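CIR protein (Plasmodium chabaudi chabaudi, PDB 6ZYV) is of unknown function but belongs to the PIR variant antigen family of malaria parasites, whose members are linked to infected red blood cells. Local coordinates at residues A[122-125]-A[130-133]; A[39-44]-A[62-67]; A[225-228]-A[233-236]; A[168-171]-A[177-180]; A[155-160]-A[213-218]. The protein carries 5 engineered substitutions. One frame throughout, in Å; residues are numbered along the deposited sequence.

Contact 1 of 5, residues A[122-125]-A[130-133]. Engineered in segment 122-125: Ala-125 (natural residue Thr).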
loop_
_atom_site.group_PDB
_atom_site.type_symbol
_atom_site.label_atom_id
_atom_site.label_comp_id
_atom_site.label_asym_id
_atom_site.label_seq_id
_atom_site.Cartn_x
_atom_site.Cartn_y
_atom_site.Cartn_z
ATOM N N THR A 122 9.298 18.408 -6.400
ATOM C CA THR A 122 9.190 19.548 -5.477
ATOM C C THR A 122 7.973 19.469 -4.524
ATOM O O THR A 122 7.989 20.025 -3.425
ATOM C CB THR A 122 9.221 20.834 -6.277
ATOM O OG1 THR A 122 9.323 21.909 -5.356
ATOM C CG2 THR A 122 8.001 20.993 -7.197
ATOM N N ASN A 123 6.964 18.702 -4.915
ATOM C CA ASN A 123 5.734 18.485 -4.168
ATOM C C ASN A 123 5.858 17.539 -2.989
ATOM O O ASN A 123 4.974 17.501 -2.132
ATOM C CB ASN A 123 4.671 18.011 -5.132
ATOM C CG ASN A 123 4.347 19.100 -6.116
ATOM O OD1 ASN A 123 3.753 20.098 -5.760
ATOM N ND2 ASN A 123 4.759 18.961 -7.358
ATOM N N TYR A 124 6.948 16.760 -2.946
ATOM C CA TYR A 124 7.205 15.829 -1.875
ATOM C C TYR A 124 7.573 16.602 -0.591
ATOM O O TYR A 124 6.983 16.357 0.458
ATOM C CB TYR A 124 8.331 14.867 -2.296
ATOM C CG TYR A 124 8.678 13.845 -1.246
ATOM C CD1 TYR A 124 7.761 12.878 -0.863
ATOM C CD2 TYR A 124 9.932 13.824 -0.659
ATOM C CE1 TYR A 124 8.079 11.920 0.087
ATOM C CE2 TYR A 124 10.267 12.865 0.290
ATOM C CZ TYR A 124 9.334 11.921 0.668
ATOM O OH TYR A 124 9.632 10.976 1.618
ATOM N N ALA A 125 8.508 17.558 -0.682
ATOM C CA ALA A 125 8.894 18.353 0.487
ATOM C C ALA A 125 7.782 19.337 0.957
ATOM O O ALA A 125 7.624 19.543 2.167
ATOM C CB ALA A 125 10.179 19.115 0.202
ATOM N N SER A 130 6.117 15.273 6.701
ATOM C CA SER A 130 7.316 14.735 7.316
ATOM C C SER A 130 8.530 14.593 6.367
ATOM O O SER A 130 9.615 14.290 6.844
ATOM C CB SER A 130 7.003 13.413 8.015
ATOM O OG SER A 130 5.622 13.098 8.165
ATOM N N ALA A 131 8.376 14.867 5.066
ATOM C CA ALA A 131 9.442 14.708 4.067
ATOM C C ALA A 131 10.849 15.184 4.456
ATOM O O ALA A 131 11.830 14.513 4.128
ATOM C CB ALA A 131 9.045 15.376 2.772
ATOM N N SER A 132 10.958 16.338 5.109
ATOM C CA SER A 132 12.253 16.899 5.475
ATOM C C SER A 132 12.824 16.361 6.804
ATOM O O SER A 132 14.023 16.513 7.048
ATOM C CB SER A 132 12.189 18.426 5.480
ATOM O OG SER A 132 11.042 18.901 6.171
ATOM N N ASP A 133 11.978 15.732 7.650
ATOM C CA ASP A 133 12.401 15.176 8.944
ATOM C C ASP A 133 13.450 14.078 8.757
ATOM O O ASP A 133 13.274 13.222 7.887
ATOM C CB ASP A 133 11.201 14.579 9.714
ATOM C CG ASP A 133 10.095 15.562 10.081
ATOM O OD1 ASP A 133 10.204 16.754 9.704
ATOM O OD2 ASP A 133 9.116 15.135 10.739
#
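Ala-131 sets its methyl over one face of the Tyr-124 ring. Its CB lies 4.0 Å from the ring centroid, 20° off the ring normal, which makes a CH-pi contact. The methyl is displaced toward the rim, and its nearest ring atom is CE2 of Tyr-124 at 3.7 Å. The same CB also meets the backbone O of Tyr-124 at 3.3 Å. The ring reaches the methyl because its CG stands anti to the backbone N (chi1 -180°). Ala-125, an engineered residue in place of Thr, adds its CA at 3.8 Å from CB of Ala-131.

Helix 122-127 is short, and the chain turns back beside it before helix 134-149. A type I beta turn from Ser-130 to Asp-133 leads into that helix. The Tyr-124 side chain also packs on Tyr-136 and Val-140 of helix 134-149. The side-chain contact is apolar, a methyl over a ring, with one backbone carbonyl O beside the methyl, while the phenol OH hydrogen-bonds to that of Tyr-114.

Contact 2 of 5, residues A[39-44]-A[62-67]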
loop_
_atom_site.group_PDB
_atom_site.type_symbol
_atom_site.label_atom_id
_atom_site.label_comp_id
_atom_site.label_asym_id
_atom_site.label_seq_id
_atom_site.Cartn_x
_atom_site.Cartn_y
_atom_site.Cartn_z
ATOM N N SER A 39 -2.526 15.720 -10.422
ATOM C CA SER A 39 -1.898 16.812 -11.170
ATOM C C SER A 39 -1.192 17.841 -10.288
ATOM O O SER A 39 -0.114 18.313 -10.651
ATOM C CB SER A 39 -2.888 17.489 -12.110
ATOM O OG SER A 39 -3.943 18.133 -11.416
ATOM N N ASP A 40 -1.754 18.125 -9.099
ATOM C CA ASP A 40 -1.162 19.038 -8.112
ATOM C C ASP A 40 0.222 18.586 -7.634
ATOM O O ASP A 40 0.980 19.397 -7.115
ATOM C CB ASP A 40 -2.073 19.135 -6.872
ATOM C CG ASP A 40 -3.315 20.013 -7.043
ATOM O OD1 ASP A 40 -3.203 21.091 -7.688
ATOM O OD2 ASP A 40 -4.395 19.626 -6.513
ATOM N N TYR A 41 0.531 17.285 -7.763
ATOM C CA TYR A 41 1.771 16.682 -7.284
ATOM C C TYR A 41 2.756 16.284 -8.391
ATOM O O TYR A 41 3.764 15.652 -8.097
ATOM C CB TYR A 41 1.461 15.496 -6.360
ATOM C CG TYR A 41 0.468 15.867 -5.280
ATOM C CD1 TYR A 41 0.767 16.844 -4.342
ATOM C CD2 TYR A 41 -0.810 15.337 -5.274
ATOM C CE1 TYR A 41 -0.159 17.240 -3.386
ATOM C CE2 TYR A 41 -1.735 15.693 -4.301
ATOM C CZ TYR A 41 -1.407 16.656 -3.360
ATOM O OH TYR A 41 -2.305 17.071 -2.404
ATOM N N CYS A 42 2.490 16.678 -9.640
ATOM C CA CYS A 42 3.362 16.412 -10.781
ATOM C C CYS A 42 4.682 17.171 -10.618
ATOM O O CYS A 42 4.682 18.307 -10.140
ATOM C CB CYS A 42 2.661 16.794 -12.084
ATOM S SG CYS A 42 1.414 15.600 -12.639
ATOM N N PRO A 43 5.820 16.551 -10.972
ATOM C CA PRO A 43 7.104 17.262 -10.819
ATOM C C PRO A 43 7.204 18.464 -11.744
ATOM O O PRO A 43 6.633 18.473 -12.832
ATOM C CB PRO A 43 8.169 16.219 -11.184
ATOM C CG PRO A 43 7.448 14.943 -11.416
ATOM C CD PRO A 43 5.985 15.202 -11.546
ATOM N N MET A 44 7.985 19.455 -11.334
ATOM C CA MET A 44 8.246 20.615 -12.157
ATOM C C MET A 44 9.051 20.204 -13.396
ATOM O O MET A 44 9.902 19.318 -13.320
ATOM C CB MET A 44 9.072 21.615 -11.371
ATOM C CG MET A 44 8.255 22.617 -10.625
ATOM S SD MET A 44 9.310 24.038 -10.273
ATOM C CE MET A 44 10.589 23.249 -9.240
ATOM N N GLY A 62 1.690 10.124 -8.127
ATOM C CA GLY A 62 0.738 9.171 -7.556
ATOM C C GLY A 62 1.131 8.706 -6.169
ATOM O O GLY A 62 0.279 8.521 -5.303
ATOM N N PHE A 63 2.431 8.545 -5.948
ATOM C CA PHE A 63 2.984 8.142 -4.665
ATOM C C PHE A 63 2.806 9.264 -3.631
ATOM O O PHE A 63 2.438 8.989 -2.492
ATOM C CB PHE A 63 4.471 7.774 -4.821
ATOM C CG PHE A 63 5.158 7.417 -3.527
ATOM C CD1 PHE A 63 5.046 6.142 -2.989
ATOM C CD2 PHE A 63 5.905 8.362 -2.840
ATOM C CE1 PHE A 63 5.669 5.820 -1.789
ATOM C CE2 PHE A 63 6.526 8.040 -1.649
ATOM C CZ PHE A 63 6.397 6.771 -1.127
ATOM N N ILE A 64 3.073 10.512 -4.022
ATOM C CA ILE A 64 2.911 11.677 -3.151
ATOM C C ILE A 64 1.433 11.892 -2.838
ATOM O O ILE A 64 1.079 12.097 -1.676
ATOM C CB ILE A 64 3.567 12.918 -3.768
ATOM C CG1 ILE A 64 5.086 12.709 -3.832
ATOM C CG2 ILE A 64 3.208 14.193 -3.007
ATOM C CD1 ILE A 64 5.755 13.677 -4.750
ATOM N N TRP A 65 0.556 11.721 -3.839
ATOM C CA TRP A 65 -0.881 11.788 -3.613
ATOM C C TRP A 65 -1.320 10.753 -2.538
ATOM O O TRP A 65 -2.050 11.117 -1.631
ATOM C CB TRP A 65 -1.649 11.581 -4.929
ATOM C CG TRP A 65 -3.135 11.698 -4.778
ATOM C CD1 TRP A 65 -3.888 12.834 -4.859
ATOM C CD2 TRP A 65 -4.046 10.630 -4.504
ATOM N NE1 TRP A 65 -5.216 12.537 -4.650
ATOM C CE2 TRP A 65 -5.335 11.191 -4.402
ATOM C CE3 TRP A 65 -3.895 9.257 -4.312
ATOM C CZ2 TRP A 65 -6.467 10.414 -4.171
ATOM C CZ3 TRP A 65 -5.009 8.499 -4.036
ATOM C CH2 TRP A 65 -6.282 9.071 -4.000
ATOM N N LEU A 66 -0.794 9.504 -2.597
ATOM C CA LEU A 66 -1.064 8.451 -1.625
ATOM C C LEU A 66 -0.681 8.863 -0.244
ATOM O O LEU A 66 -1.487 8.716 0.651
ATOM C CB LEU A 66 -0.296 7.140 -1.931
ATOM C CG LEU A 66 -0.988 6.035 -2.712
ATOM C CD1 LEU A 66 -0.202 4.711 -2.552
ATOM C CD2 LEU A 66 -2.482 5.897 -2.317
ATOM N N LEU A 67 0.574 9.311 -0.047
ATOM C CA LEU A 67 1.064 9.755 1.250
ATOM C C LEU A 67 0.238 10.896 1.799
ATOM O O LEU A 67 -0.046 10.907 2.988
ATOM C CB LEU A 67 2.536 10.194 1.172
ATOM C CG LEU A 67 3.588 9.106 1.135
ATOM C CD1 LEU A 67 4.993 9.742 1.103
ATOM C CD2 LEU A 67 3.454 8.175 2.348
#
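This is a buried aromatic and aliphatic contact between the long loop that follows helix 8-20 and one side of helix 55-71. Tyr-41 carries the loop's share, and Ile-64 and Trp-65, neighbours on the helix, receive it. The CG2 methyl of Ile-64 lies 3.8 Å from CD1 of Tyr-41 and is also close to CG and CB of that residue. This branch is the one anti to the backbone N of Ile-64, while CG1 lies beside that N (chi1 -66°).

At the opposite edge of the ring, CE2 of Tyr-41 comes to 3.6 Å from CD1 of Trp-65. The rings meet rim to rim, neither over the other's face. The centroids of the phenol ring and the five-membered indole ring are 5.9 Å apart, with planes at 58°. CB of Trp-65 adds a further touch at 3.9 Å from CD2 of Tyr-41.

The fold here is all-helical, with a disulfide-braced loop laid against a helix. Tyr-41 closes a 3-10 segment, 39-41, and the next residue, Cys-42, is bonded to Cys-52. Within the loop, the N of Cys-42 hydrogen-bonds to the O of Ser-39 at 3.2 Å. CB of Asp-40 covers the Tyr-41 ring face turned away from the helix. Beyond the pair, Trp-65 packs on Lys-17 and Ile-18 of helix 8-20, and Ile-64 on Tyr-124.

Contact 3 of 5, residues A[225-228]-A[233-236]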
loop_
_atom_site.group_PDB
_atom_site.type_symbol
_atom_site.label_atom_id
_atom_site.label_comp_id
_atom_site.label_asym_id
_atom_site.label_seq_id
_atom_site.Cartn_x
_atom_site.Cartn_y
_atom_site.Cartn_z
ATOM N N LYS A 225 -14.887 -5.820 12.309
ATOM C CA LYS A 225 -15.888 -4.977 11.655
ATOM C C LYS A 225 -17.046 -5.814 11.110
ATOM O O LYS A 225 -18.191 -5.411 11.253
ATOM C CB LYS A 225 -15.277 -4.073 10.556
ATOM C CG LYS A 225 -14.327 -2.992 11.082
ATOM C CD LYS A 225 -15.021 -1.993 12.030
ATOM C CE LYS A 225 -14.057 -1.024 12.696
ATOM N NZ LYS A 225 -14.769 0.108 13.376
ATOM N N CYS A 226 -16.774 -6.996 10.541
ATOM C CA CYS A 226 -17.846 -7.884 10.074
ATOM C C CYS A 226 -18.701 -8.322 11.234
ATOM O O CYS A 226 -19.923 -8.302 11.119
ATOM C CB CYS A 226 -17.289 -9.081 9.320
ATOM S SG CYS A 226 -16.665 -8.677 7.671
ATOM N N ASN A 227 -18.077 -8.605 12.395
ATOM C CA ASN A 227 -18.820 -8.982 13.587
ATOM C C ASN A 227 -19.517 -7.815 14.296
ATOM O O ASN A 227 -19.931 -7.951 15.449
ATOM C CB ASN A 227 -17.950 -9.785 14.550
ATOM C CG ASN A 227 -18.120 -11.265 14.356
ATOM O OD1 ASN A 227 -19.069 -11.740 13.715
ATOM N ND2 ASN A 227 -17.210 -12.046 14.896
ATOM N N ASN A 228 -19.675 -6.682 13.612
ATOM C CA ASN A 228 -20.460 -5.556 14.098
ATOM C C ASN A 228 -21.898 -5.567 13.537
ATOM O O ASN A 228 -22.785 -4.936 14.102
ATOM C CB ASN A 228 -19.769 -4.216 13.853
ATOM C CG ASN A 228 -18.652 -3.937 14.821
ATOM O OD1 ASN A 228 -18.519 -4.591 15.854
ATOM N ND2 ASN A 228 -17.808 -2.965 14.524
ATOM N N ASN A 233 -17.971 -17.038 13.725
ATOM C CA ASN A 233 -16.720 -17.547 14.257
ATOM C C ASN A 233 -15.707 -17.545 13.110
ATOM O O ASN A 233 -15.670 -18.470 12.320
ATOM C CB ASN A 233 -16.952 -18.952 14.781
ATOM C CG ASN A 233 -15.750 -19.660 15.342
ATOM O OD1 ASN A 233 -15.745 -20.893 15.439
ATOM N ND2 ASN A 233 -14.712 -18.921 15.749
ATOM N N PHE A 234 -14.912 -16.498 13.014
ATOM C CA PHE A 234 -13.937 -16.335 11.947
ATOM C C PHE A 234 -12.688 -17.146 12.224
ATOM O O PHE A 234 -12.275 -17.267 13.375
ATOM C CB PHE A 234 -13.606 -14.846 11.749
ATOM C CG PHE A 234 -14.728 -14.065 11.108
ATOM C CD1 PHE A 234 -14.808 -13.943 9.735
ATOM C CD2 PHE A 234 -15.694 -13.439 11.878
ATOM C CE1 PHE A 234 -15.833 -13.214 9.144
ATOM C CE2 PHE A 234 -16.724 -12.704 11.281
ATOM C CZ PHE A 234 -16.794 -12.617 9.918
ATOM N N PRO A 235 -12.085 -17.741 11.180
ATOM C CA PRO A 235 -10.854 -18.500 11.402
ATOM C C PRO A 235 -9.695 -17.558 11.758
ATOM O O PRO A 235 -9.661 -16.399 11.333
ATOM C CB PRO A 235 -10.623 -19.194 10.040
ATOM C CG PRO A 235 -11.233 -18.276 9.060
ATOM C CD PRO A 235 -12.425 -17.666 9.743
ATOM N N PRO A 236 -8.732 -18.045 12.552
ATOM C CA PRO A 236 -7.564 -17.212 12.862
ATOM C C PRO A 236 -6.590 -17.159 11.677
ATOM O O PRO A 236 -6.558 -18.064 10.844
ATOM C CB PRO A 236 -6.928 -17.932 14.049
ATOM C CG PRO A 236 -7.269 -19.394 13.818
ATOM C CD PRO A 236 -8.611 -19.409 13.116
#
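OD1 of Asn-227 accepts a hydrogen bond from the backbone N of Ser-232, just before segment 233-236. The same oxygen lies near the plane of the Phe-234 ring, at its edge, 3.5 Å from CE2. The amide therefore borders the ring rather than covering it, and the two planes are 72° apart. CG of Asn-227 is 3.7 Å from CE2 of Phe-234, and ND2 of Asn-227 is 3.7 Å from CD2 of Phe-234. The two side chains run past one another, pointing opposite ways.

Cys-226 supplies the apolar half. Its CB is 3.6 Å from CZ of Phe-234. The chi1 of -73° points SG to Cys-181, its disulfide partner, while CB stays against the phenyl ring.

Here helix 213-226 ends, and Asn-227 is the first residue to leave helical backbone angles. The chain then loops back and brings Phe-234 beside the disulfide that joins the end of this helix to the start of helix 181-198. The phenyl ring also packs on Cys-181, Leu-182 and Ala-185, so it bridges the two helices. At the helix end, the N of Asn-228 hydrogen-bonds to the O of Lys-225 at 3.1 Å. Further along, the O of Pro-235 bonds to the OH of Tyr-219.

Contact 4 of 5, residues A[168-171]-A[177-180]. Engineered in segment 177-180: Ala-179 (natural residue Thr).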
loop_
_atom_site.group_PDB
_atom_site.type_symbol
_atom_site.label_atom_id
_atom_site.label_comp_id
_atom_site.label_asym_id
_atom_site.label_seq_id
_atom_site.Cartn_x
_atom_site.Cartn_y
_atom_site.Cartn_z
ATOM N N TYR A 168 -12.400 -5.546 2.341
ATOM C CA TYR A 168 -12.685 -4.198 2.857
ATOM C C TYR A 168 -13.650 -3.434 1.939
ATOM O O TYR A 168 -14.524 -2.716 2.426
ATOM C CB TYR A 168 -11.399 -3.382 3.056
ATOM C CG TYR A 168 -10.767 -3.560 4.420
ATOM C CD1 TYR A 168 -9.845 -4.573 4.654
ATOM C CD2 TYR A 168 -11.106 -2.730 5.478
ATOM C CE1 TYR A 168 -9.243 -4.731 5.895
ATOM C CE2 TYR A 168 -10.532 -2.893 6.734
ATOM C CZ TYR A 168 -9.596 -3.897 6.939
ATOM O OH TYR A 168 -9.002 -4.088 8.166
ATOM N N ASN A 169 -13.490 -3.591 0.618
ATOM C CA ASN A 169 -14.356 -2.954 -0.383
ATOM C C ASN A 169 -15.755 -3.549 -0.295
ATOM O O ASN A 169 -16.728 -2.818 -0.409
ATOM C CB ASN A 169 -13.795 -3.145 -1.805
ATOM C CG ASN A 169 -14.677 -2.576 -2.909
ATOM O OD1 ASN A 169 -15.061 -3.281 -3.867
ATOM N ND2 ASN A 169 -15.046 -1.291 -2.792
ATOM N N GLU A 170 -15.863 -4.868 -0.098
ATOM C CA GLU A 170 -17.150 -5.525 0.049
ATOM C C GLU A 170 -17.869 -5.031 1.296
ATOM O O GLU A 170 -19.052 -4.708 1.239
ATOM C CB GLU A 170 -16.982 -7.049 0.085
ATOM C CG GLU A 170 -16.707 -7.669 -1.267
ATOM C CD GLU A 170 -17.752 -7.293 -2.297
ATOM O OE1 GLU A 170 -18.947 -7.596 -2.064
ATOM O OE2 GLU A 170 -17.380 -6.650 -3.307
ATOM N N LEU A 171 -17.150 -4.927 2.406
ATOM C CA LEU A 171 -17.709 -4.420 3.652
ATOM C C LEU A 171 -18.176 -2.963 3.487
ATOM O O LEU A 171 -19.191 -2.574 4.044
ATOM C CB LEU A 171 -16.630 -4.509 4.734
ATOM C CG LEU A 171 -16.971 -3.928 6.075
ATOM C CD1 LEU A 171 -17.918 -4.836 6.818
ATOM C CD2 LEU A 171 -15.723 -3.680 6.875
ATOM N N ASN A 177 -24.496 -5.678 6.140
ATOM C CA ASN A 177 -24.970 -6.931 5.567
ATOM C C ASN A 177 -23.939 -7.508 4.596
ATOM O O ASN A 177 -24.249 -7.777 3.428
ATOM C CB ASN A 177 -26.340 -6.776 4.901
ATOM C CG ASN A 177 -27.179 -8.031 4.992
ATOM O OD1 ASN A 177 -26.654 -9.150 5.102
ATOM N ND2 ASN A 177 -28.507 -7.876 4.971
ATOM N N TYR A 178 -22.709 -7.702 5.085
ATOM C CA TYR A 178 -21.668 -8.334 4.298
ATOM C C TYR A 178 -21.813 -9.809 4.678
ATOM O O TYR A 178 -21.118 -10.330 5.552
ATOM C CB TYR A 178 -20.288 -7.725 4.632
ATOM C CG TYR A 178 -19.094 -8.311 3.906
ATOM C CD1 TYR A 178 -19.255 -9.145 2.808
ATOM C CD2 TYR A 178 -17.798 -8.020 4.311
ATOM C CE1 TYR A 178 -18.161 -9.716 2.171
ATOM C CE2 TYR A 178 -16.699 -8.577 3.676
ATOM C CZ TYR A 178 -16.883 -9.436 2.618
ATOM O OH TYR A 178 -15.792 -9.970 1.991
ATOM N N ALA A 179 -22.802 -10.456 4.043
ATOM C CA ALA A 179 -23.188 -11.849 4.263
ATOM C C ALA A 179 -22.095 -12.836 3.872
ATOM O O ALA A 179 -21.985 -13.896 4.484
ATOM C CB ALA A 179 -24.461 -12.148 3.488
ATOM N N ASN A 180 -21.274 -12.488 2.885
ATOM C CA ASN A 180 -20.192 -13.354 2.451
ATOM C C ASN A 180 -18.899 -13.149 3.240
ATOM O O ASN A 180 -17.883 -13.690 2.813
ATOM C CB ASN A 180 -19.889 -13.120 0.967
ATOM C CG ASN A 180 -20.885 -13.748 0.039
ATOM O OD1 ASN A 180 -21.710 -14.584 0.440
ATOM N ND2 ASN A 180 -20.823 -13.366 -1.227
#
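The link between helices 154-174 and 181-198 folds back on the first of them, and Tyr-178, the centre of an inverse gamma turn, makes the contact. CB of Glu-170 lies over one face of its ring, 3.8 Å from the centroid and 25° off the normal, in a CH-pi contact. It is offset toward the hydroxyl end and comes 3.5 Å from CZ of Tyr-178. Near the other end of the ring, CB of Leu-171 is 3.7 Å from CD2 of Tyr-178, and the backbone N of Leu-171 lies over the same face as the glutamate CB.

The bend of Glu-170 at chi2 (-54°) turns the carboxylate off the ring, and OE2 makes a salt bridge to Lys-173. The OH of Tyr-178 hydrogen-bonds to OD2 of Asp-184 on the following helix. The tyrosine thus joins both helices by different means. It meets the first with its ring and the second with its hydroxyl, while the glutamate's charge is engaged outside the contact.

Contact 5 of 5, residues A[155-160]-A[213-218]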
loop_
_atom_site.group_PDB
_atom_site.type_symbol
_atom_site.label_atom_id
_atom_site.label_comp_id
_atom_site.label_asym_id
_atom_site.label_seq_id
_atom_site.Cartn_x
_atom_site.Cartn_y
_atom_site.Cartn_z
ATOM N N PRO A 155 5.988 -9.337 -4.465
ATOM C CA PRO A 155 4.855 -9.371 -5.425
ATOM C C PRO A 155 3.705 -10.309 -5.025
ATOM O O PRO A 155 2.556 -9.923 -5.130
ATOM C CB PRO A 155 5.515 -9.804 -6.735
ATOM C CG PRO A 155 6.928 -9.387 -6.597
ATOM C CD PRO A 155 7.258 -9.656 -5.150
ATOM N N LYS A 156 4.007 -11.507 -4.525
ATOM C CA LYS A 156 2.987 -12.458 -4.070
ATOM C C LYS A 156 2.344 -12.006 -2.752
ATOM O O LYS A 156 1.149 -12.198 -2.554
ATOM C CB LYS A 156 3.570 -13.878 -3.949
ATOM C CG LYS A 156 3.906 -14.460 -5.307
ATOM C CD LYS A 156 4.683 -15.793 -5.235
ATOM C CE LYS A 156 5.334 -16.144 -6.568
ATOM N NZ LYS A 156 6.061 -17.459 -6.549
ATOM N N PHE A 157 3.113 -11.362 -1.875
ATOM C CA PHE A 157 2.594 -10.836 -0.615
ATOM C C PHE A 157 1.569 -9.731 -0.911
ATOM O O PHE A 157 0.525 -9.645 -0.251
ATOM C CB PHE A 157 3.768 -10.316 0.254
ATOM C CG PHE A 157 3.381 -9.665 1.554
ATOM C CD1 PHE A 157 3.266 -10.409 2.720
ATOM C CD2 PHE A 157 3.119 -8.312 1.615
ATOM C CE1 PHE A 157 2.923 -9.798 3.923
ATOM C CE2 PHE A 157 2.765 -7.708 2.818
ATOM C CZ PHE A 157 2.653 -8.457 3.958
ATOM N N TYR A 158 1.859 -8.899 -1.917
ATOM C CA TYR A 158 0.971 -7.822 -2.362
ATOM C C TYR A 158 -0.356 -8.375 -2.883
ATOM O O TYR A 158 -1.391 -7.778 -2.644
ATOM C CB TYR A 158 1.655 -6.967 -3.458
ATOM C CG TYR A 158 0.864 -5.716 -3.765
ATOM C CD1 TYR A 158 0.910 -4.620 -2.918
ATOM C CD2 TYR A 158 -0.018 -5.672 -4.833
ATOM C CE1 TYR A 158 0.152 -3.474 -3.163
ATOM C CE2 TYR A 158 -0.807 -4.539 -5.071
ATOM C CZ TYR A 158 -0.708 -3.432 -4.240
ATOM O OH TYR A 158 -1.473 -2.303 -4.460
ATOM N N ASP A 159 -0.340 -9.518 -3.578
ATOM C CA ASP A 159 -1.570 -10.178 -4.031
ATOM C C ASP A 159 -2.453 -10.588 -2.833
ATOM O O ASP A 159 -3.669 -10.452 -2.899
ATOM C CB ASP A 159 -1.249 -11.391 -4.904
ATOM C CG ASP A 159 -0.829 -10.988 -6.312
ATOM O OD1 ASP A 159 -1.300 -9.931 -6.798
ATOM O OD2 ASP A 159 -0.020 -11.723 -6.930
ATOM N N ILE A 160 -1.841 -11.048 -1.732
ATOM C CA ILE A 160 -2.575 -11.369 -0.507
ATOM C C ILE A 160 -3.191 -10.075 0.075
ATOM O O ILE A 160 -4.354 -10.067 0.468
ATOM C CB ILE A 160 -1.652 -12.069 0.516
ATOM C CG1 ILE A 160 -1.008 -13.340 -0.098
ATOM C CG2 ILE A 160 -2.404 -12.379 1.809
ATOM C CD1 ILE A 160 -2.001 -14.396 -0.521
ATOM N N PRO A 213 2.599 -7.379 9.985
ATOM C CA PRO A 213 1.519 -6.554 10.581
ATOM C C PRO A 213 0.505 -5.940 9.612
ATOM O O PRO A 213 -0.622 -5.699 10.013
ATOM C CB PRO A 213 2.277 -5.470 11.348
ATOM C CG PRO A 213 3.547 -6.151 11.732
ATOM C CD PRO A 213 3.912 -6.975 10.519
ATOM N N ILE A 214 0.864 -5.718 8.354
ATOM C CA ILE A 214 -0.067 -5.215 7.339
ATOM C C ILE A 214 -1.280 -6.189 7.212
ATOM O O ILE A 214 -2.444 -5.763 7.220
ATOM C CB ILE A 214 0.683 -5.111 5.975
ATOM C CG1 ILE A 214 1.763 -4.011 5.982
ATOM C CG2 ILE A 214 -0.285 -4.954 4.811
ATOM C CD1 ILE A 214 2.813 -4.175 4.860
ATOM N N LEU A 215 -0.983 -7.502 7.138
ATOM C CA LEU A 215 -2.020 -8.507 7.016
ATOM C C LEU A 215 -2.603 -8.899 8.359
ATOM O O LEU A 215 -3.814 -9.090 8.423
ATOM C CB LEU A 215 -1.463 -9.763 6.323
ATOM C CG LEU A 215 -0.825 -9.568 4.961
ATOM C CD1 LEU A 215 -0.293 -10.902 4.423
ATOM C CD2 LEU A 215 -1.798 -8.933 3.981
ATOM N N SER A 216 -1.771 -9.081 9.407
ATOM C CA SER A 216 -2.317 -9.515 10.691
ATOM C C SER A 216 -3.195 -8.451 11.331
ATOM O O SER A 216 -4.260 -8.810 11.823
ATOM C CB SER A 216 -1.256 -10.044 11.643
ATOM O OG SER A 216 -0.323 -9.040 11.967
ATOM N N ASN A 217 -2.803 -7.162 11.288
ATOM C CA ASN A 217 -3.657 -6.111 11.835
ATOM C C ASN A 217 -4.855 -5.887 10.905
ATOM O O ASN A 217 -5.979 -5.749 11.392
ATOM C CB ASN A 217 -2.899 -4.805 12.055
ATOM C CG ASN A 217 -1.795 -4.916 13.078
ATOM O OD1 ASN A 217 -1.876 -5.670 14.039
ATOM N ND2 ASN A 217 -0.734 -4.156 12.892
ATOM N N GLY A 218 -4.616 -5.908 9.593
ATOM C CA GLY A 218 -5.673 -5.723 8.608
ATOM C C GLY A 218 -6.782 -6.758 8.661
ATOM O O GLY A 218 -7.959 -6.406 8.598
#
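Leu-215 reaches between Phe-157 and Ile-160 with its CD1 methyl. CD1 is 3.4 Å from CE1 of Phe-157, a tight approach, and 3.7 Å from CG2 of Ile-160. This is packing of two nearly parallel helices in an all-helical fold. The axes of the short segments 155-160 and 213-218 run 13° from parallel and come within 11.0 Å, a wide spacing, bridged by the side chains of Phe-157, Ile-160, Ile-214 and Leu-215.

The Phe-157 ring comes to meet Leu-215 from the opposite direction. Its CG is anti to the backbone N (chi1 176°), which carries the ring toward helix 213-226. CG of Leu-215 adds a contact at 3.8 Å to CZ of Phe-157.

Further out, Phe-157 packs on Tyr-208 and Ile-211 of helix 206-211. Helix 181-198 adds Phe-188 and Glu-191 against Ile-160, and Tyr-192 against Leu-215. Phe-161, one turn on from Phe-157, touches both Ile-214 and Leu-215. CD1 of Ile-214 sits at the edge of the Phe-157 ring, 4.1 Å from CE2.

From the N terminus, contact 2 first ties the loop after helix 8-20 to helix 55-71. It closes the 17 residues between its segments, which include the start of that helix. Contact 1 follows in series, closing the short connection between helices 122-127 and 134-149. These two touch where Asn-123 packs against the backbone of segment 39-44. Contact 5 closes a much longer loop by pairing helices 154-174 and 213-226. Contact 4 falls within that loop, and the two touch where Tyr-168 OH probably hydrogen-bonds to the O of Gly-218. Contact 3 comes last, across the chain's centre from contact 1, where the chain turns back after helix 213-226. It touches contact 4 through Cys-226 and Tyr-178.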